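Local structure of periplasmic beta-glucosidase (Pseudomonas aeruginosa, 6R5T) at residues I41-T52 and H67-Y78. The protein probably hydrolyses terminal, non-reducing beta-D-glucosyl residues, releasing beta-D-glucose, as a periplasmic glycoside hydrolase of family 3. The protein carries 1 engineered substitution. Residues are numbered along the deposited sequence; the frame is centred on the assembly and turned at random.
Sequences IRAGKVGAIFNT and HSRLKIPLFHAY. With GAL (beta-D-galactopyranose), chain C.
Ala77 O accepts the backbone N-H of Asn51, with N 3.1 Å away, and water 3 lies within hydrogen-bonding distance of both Ala77 O (2.9 Å) and Thr52 O. The same residue's N gives its hydrogen to Ile49 O at 2.8 Å, and Ile49 N in turn reaches Phe75 O at 3.0 Å. Ile49 thus bonds to both residues flanking His76, the parallel-sheet pattern. The strands 48-50 and 75-78 are joined by helix 55-65 in a beta-alpha-beta unit of the TIM-barrel-like N-terminal domain of family 3, and strand 24-26 continues the sheet beyond 48-50.

Side chains sort by face. Ala48 CB sits 3.5 Å from the Phe75 ring centroid, 9° off the normal, a CH-pi contact that suits a small methyl; the ring reaches this place because CG lies between the backbone N and carbonyl carbon (chi1 74°). On the face toward helix 55-65, Ile49 and His76 run side by side, Ile49 CB 3.5 Å from His76 CD2, and Ile58 and Met61 of that helix also touch the imidazole. Farther back, branched Leu74 spreads its two methyls, CD1 against Ile41 and CD2 against Val46 CG1.

At the end of helix 34-42, Gly44 takes the positive phi of a Schellman motif, a conformation that favours glycine. Ser68 CB, small enough to come close, lies 3.2 Å from Arg42 O, with Gly44 N a little farther off. The CG and CD methylenes of Arg42 lie alongside His67, while Arg42 NH1 bonds Gln64 OE1.

At the C-terminal end of the strands, Asn51 turns its amide nearly perpendicular to the Tyr78 ring (85°). An amide suits both neighbours: OD1 meets the ring's edge in its plane, and ND2 donates to galactose O3 at 2.9 Å in the sugar pocket, where Phe50 CE2 approaches O2 of the same sugar.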
loop_
_atom_site.group_PDB
_atom_site.type_symbol
_atom_site.label_atom_id
_atom_site.label_comp_id
_atom_site.label_asym_id
_atom_site.label_seq_id
_atom_site.Cartn_x
_atom_site.Cartn_y
_atom_site.Cartn_z
ATOM N N ILE A 41 5.569 19.310 41.162
ATOM C CA ILE A 41 6.295 18.176 41.790
ATOM C C ILE A 41 6.170 18.300 43.318
ATOM O O ILE A 41 5.879 17.290 43.974
ATOM C CB ILE A 41 7.754 18.116 41.352
ATOM C CG1 ILE A 41 7.882 17.878 39.839
ATOM C CG2 ILE A 41 8.504 17.106 42.196
ATOM C CD1 ILE A 41 9.279 18.194 39.327
ATOM N N ARG A 42 6.340 19.505 43.856
ATOM C CA ARG A 42 6.303 19.701 45.329
ATOM C C ARG A 42 4.912 19.327 45.829
ATOM O O ARG A 42 4.814 18.901 46.974
ATOM C CB ARG A 42 6.655 21.146 45.696
ATOM C CG ARG A 42 8.113 21.532 45.457
ATOM C CD ARG A 42 8.470 22.897 46.093
ATOM N NE ARG A 42 7.813 24.028 45.454
ATOM C CZ ARG A 42 8.317 24.718 44.423
ATOM N NH1 ARG A 42 9.468 24.377 43.873
ATOM N NH2 ARG A 42 7.639 25.724 43.906
ATOM N N ALA A 43 3.869 19.495 45.009
ATOM C CA ALA A 43 2.453 19.248 45.347
ATOM C C ALA A 43 2.066 17.774 45.155
ATOM O O ALA A 43 0.922 17.445 45.397
ATOM C CB ALA A 43 1.610 20.154 44.500
ATOM N N GLY A 44 2.963 16.913 44.681
ATOM C CA GLY A 44 2.635 15.494 44.416
ATOM C C GLY A 44 1.849 15.303 43.117
ATOM O O GLY A 44 1.221 14.241 42.939
ATOM N N LYS A 45 1.881 16.274 42.198
ATOM C CA LYS A 45 1.010 16.268 41.008
ATOM C C LYS A 45 1.769 15.797 39.770
ATOM O O LYS A 45 1.180 15.878 38.705
ATOM C CB LYS A 45 0.445 17.662 40.752
ATOM C CG LYS A 45 -0.476 18.127 41.870
ATOM C CD LYS A 45 -1.523 19.104 41.463
ATOM C CE LYS A 45 -1.099 20.540 41.618
ATOM N NZ LYS A 45 -2.281 21.444 41.681
ATOM N N VAL A 46 2.974 15.286 39.917
ATOM C CA VAL A 46 3.778 14.779 38.756
ATOM C C VAL A 46 4.271 13.381 39.058
ATOM O O VAL A 46 4.855 13.160 40.109
ATOM C CB VAL A 46 4.951 15.716 38.449
ATOM C CG1 VAL A 46 5.788 15.189 37.279
ATOM C CG2 VAL A 46 4.475 17.128 38.198
ATOM N N GLY A 47 4.169 12.462 38.095
ATOM C CA GLY A 47 4.640 11.093 38.283
ATOM C C GLY A 47 6.006 10.874 37.654
ATOM O O GLY A 47 6.814 10.111 38.177
ATOM N N ALA A 48 6.271 11.534 36.515
ATOM C CA ALA A 48 7.527 11.325 35.800
ATOM C C ALA A 48 7.771 12.443 34.821
ATOM O O ALA A 48 6.858 13.194 34.473
ATOM C CB ALA A 48 7.460 9.993 35.087
ATOM N N ILE A 49 9.029 12.526 34.426
ATOM C CA ILE A 49 9.531 13.604 33.571
ATOM C C ILE A 49 10.126 12.922 32.352
ATOM O O ILE A 49 10.761 11.870 32.500
ATOM C CB ILE A 49 10.578 14.406 34.333
ATOM C CG1 ILE A 49 9.987 15.043 35.588
ATOM C CG2 ILE A 49 11.237 15.448 33.438
ATOM C CD1 ILE A 49 8.976 16.071 35.325
ATOM N N PHE A 50 10.020 13.572 31.211
ATOM C CA PHE A 50 10.876 13.193 30.059
ATOM C C PHE A 50 11.573 14.448 29.537
ATOM O O PHE A 50 11.079 15.564 29.742
ATOM C CB PHE A 50 10.081 12.459 28.985
ATOM C CG PHE A 50 9.011 13.227 28.261
ATOM C CD1 PHE A 50 7.795 13.485 28.870
ATOM C CD2 PHE A 50 9.208 13.706 26.979
ATOM C CE1 PHE A 50 6.780 14.162 28.245
ATOM C CE2 PHE A 50 8.202 14.438 26.357
ATOM C CZ PHE A 50 6.991 14.650 26.970
ATOM N N ASN A 51 12.696 14.207 28.857
ATOM C CA ASN A 51 13.512 15.225 28.144
ATOM C C ASN A 51 14.317 16.105 29.103
ATOM O O ASN A 51 14.896 17.074 28.602
ATOM C CB ASN A 51 12.641 16.072 27.217
ATOM C CG ASN A 51 12.261 15.385 25.917
ATOM O OD1 ASN A 51 12.754 14.308 25.620
ATOM N ND2 ASN A 51 11.330 15.977 25.185
ATOM N N THR A 52 14.457 15.748 30.387
ATOM C CA THR A 52 15.461 16.375 31.295
ATOM C C THR A 52 16.586 15.363 31.474
ATOM O O THR A 52 16.296 14.254 31.916
ATOM C CB THR A 52 14.806 16.774 32.631
ATOM O OG1 THR A 52 13.891 17.823 32.337
ATOM C CG2 THR A 52 15.807 17.161 33.679
ATOM N N HIS A 67 9.487 17.883 49.210
ATOM C CA HIS A 67 8.506 18.870 49.729
ATOM C C HIS A 67 7.070 18.348 49.650
ATOM O O HIS A 67 6.179 19.014 50.154
ATOM C CB HIS A 67 8.610 20.221 49.017
ATOM C CG HIS A 67 9.925 20.880 49.203
ATOM N ND1 HIS A 67 10.339 21.410 50.425
ATOM C CD2 HIS A 67 10.944 21.073 48.336
ATOM C CE1 HIS A 67 11.547 21.919 50.280
ATOM N NE2 HIS A 67 11.940 21.732 49.008
ATOM N N SER A 68 6.819 17.201 49.019
ATOM C CA SER A 68 5.439 16.667 48.897
ATOM C C SER A 68 5.107 15.899 50.169
ATOM O O SER A 68 6.025 15.581 50.957
ATOM C CB SER A 68 5.270 15.781 47.655
ATOM O OG SER A 68 6.104 14.657 47.725
ATOM N N ARG A 69 3.863 15.516 50.314
ATOM C CA ARG A 69 3.434 14.774 51.533
ATOM C C ARG A 69 4.060 13.387 51.567
ATOM O O ARG A 69 4.659 13.021 52.584
ATOM C CB ARG A 69 1.926 14.732 51.586
ATOM C CG ARG A 69 1.403 14.129 52.878
ATOM C CD ARG A 69 -0.102 14.002 52.832
ATOM N NE ARG A 69 -0.547 12.813 52.087
ATOM C CZ ARG A 69 -0.797 11.621 52.619
ATOM N NH1 ARG A 69 -0.511 11.373 53.898
ATOM N NH2 ARG A 69 -1.262 10.655 51.848
ATOM N N LEU A 70 3.938 12.608 50.479
ATOM C CA LEU A 70 4.443 11.205 50.475
ATOM C C LEU A 70 5.863 11.035 49.920
ATOM O O LEU A 70 6.417 9.954 50.127
ATOM C CB LEU A 70 3.453 10.322 49.708
ATOM C CG LEU A 70 2.097 10.137 50.384
ATOM C CD1 LEU A 70 1.143 9.350 49.503
ATOM C CD2 LEU A 70 2.264 9.447 51.725
ATOM N N LYS A 71 6.419 12.043 49.272
ATOM C CA LYS A 71 7.815 12.044 48.784
ATOM C C LYS A 71 8.021 10.872 47.813
ATOM O O LYS A 71 9.061 10.240 47.869
ATOM C CB LYS A 71 8.787 12.002 49.975
ATOM C CG LYS A 71 8.506 13.171 50.936
ATOM C CD LYS A 71 9.201 13.149 52.250
ATOM C CE LYS A 71 8.785 14.329 53.114
ATOM N NZ LYS A 71 7.382 14.197 53.553
ATOM N N ILE A 72 7.042 10.594 46.959
ATOM C CA ILE A 72 7.193 9.495 45.960
ATOM C C ILE A 72 8.156 10.014 44.897
ATOM O O ILE A 72 7.893 11.043 44.281
ATOM C CB ILE A 72 5.827 9.089 45.373
ATOM C CG1 ILE A 72 4.895 8.512 46.451
ATOM C CG2 ILE A 72 6.035 8.107 44.239
ATOM C CD1 ILE A 72 3.505 8.297 45.995
ATOM N N PRO A 73 9.268 9.293 44.637
ATOM C CA PRO A 73 10.262 9.765 43.682
ATOM C C PRO A 73 9.739 9.748 42.236
ATOM O O PRO A 73 8.835 8.968 41.911
ATOM C CB PRO A 73 11.395 8.777 43.769
ATOM C CG PRO A 73 10.728 7.532 44.207
ATOM C CD PRO A 73 9.645 7.990 45.189
ATOM N N LEU A 74 10.280 10.659 41.455
ATOM C CA LEU A 74 10.029 10.674 39.992
ATOM C C LEU A 74 10.859 9.572 39.372
ATOM O O LEU A 74 11.904 9.197 39.922
ATOM C CB LEU A 74 10.493 12.024 39.438
ATOM C CG LEU A 74 9.738 13.215 39.989
ATOM C CD1 LEU A 74 10.533 14.469 39.732
ATOM C CD2 LEU A 74 8.353 13.312 39.389
ATOM N N PHE A 75 10.430 9.142 38.185
ATOM C CA PHE A 75 11.411 8.605 37.216
ATOM C C PHE A 75 11.585 9.601 36.065
ATOM O O PHE A 75 10.707 10.436 35.787
ATOM C CB PHE A 75 11.078 7.178 36.776
ATOM C CG PHE A 75 9.928 7.018 35.827
ATOM C CD1 PHE A 75 10.045 7.335 34.488
ATOM C CD2 PHE A 75 8.743 6.447 36.244
ATOM C CE1 PHE A 75 8.986 7.115 33.610
ATOM C CE2 PHE A 75 7.676 6.248 35.386
ATOM C CZ PHE A 75 7.796 6.582 34.061
ATOM N N HIS A 76 12.724 9.481 35.402
ATOM C CA HIS A 76 13.137 10.379 34.296
ATOM C C HIS A 76 13.398 9.548 33.052
ATOM O O HIS A 76 14.184 8.580 33.134
ATOM C CB HIS A 76 14.385 11.201 34.677
ATOM C CG HIS A 76 14.069 12.303 35.618
ATOM N ND1 HIS A 76 13.918 12.058 36.980
ATOM C CD2 HIS A 76 13.841 13.634 35.421
ATOM C CE1 HIS A 76 13.584 13.217 37.544
ATOM N NE2 HIS A 76 13.556 14.183 36.639
ATOM N N ALA A 77 12.754 9.934 31.961
ATOM C CA ALA A 77 12.862 9.196 30.691
ATOM C C ALA A 77 13.426 10.078 29.591
ATOM O O ALA A 77 13.333 11.311 29.639
ATOM C CB ALA A 77 11.508 8.613 30.342
ATOM N N TYR A 78 13.912 9.391 28.557
ATOM C CA TYR A 78 14.401 10.040 27.320
ATOM C C TYR A 78 14.353 9.053 26.164
ATOM O O TYR A 78 14.166 7.878 26.353
ATOM C CB TYR A 78 15.796 10.552 27.575
ATOM C CG TYR A 78 16.384 11.539 26.599
ATOM C CD1 TYR A 78 15.652 12.598 26.095
ATOM C CD2 TYR A 78 17.707 11.413 26.227
ATOM C CE1 TYR A 78 16.213 13.524 25.231
ATOM C CE2 TYR A 78 18.294 12.349 25.380
ATOM C CZ TYR A 78 17.538 13.402 24.895
ATOM O OH TYR A 78 18.103 14.349 24.086
HETATM C C1 GAL C . 7.714 13.641 21.217
HETATM C C2 GAL C . 9.059 13.758 21.963
HETATM C C3 GAL C . 9.547 15.204 21.829
HETATM C C4 GAL C . 9.673 15.535 20.322
HETATM C C5 GAL C . 8.313 15.268 19.647
HETATM C C6 GAL C . 8.393 15.439 18.135
HETATM O O2 GAL C . 8.870 13.407 23.324
HETATM O O3 GAL C . 10.843 15.287 22.458
HETATM O O4 GAL C . 10.684 14.628 19.824
HETATM O O5 GAL C . 7.871 13.877 19.832
HETATM O O6 GAL C . 7.108 15.107 17.553
HETATM O O HOH W 1 1.652 16.071 48.155
HETATM O O HOH W 2 6.127 11.057 41.774
HETATM O O HOH W 3 13.835 13.192 31.759
#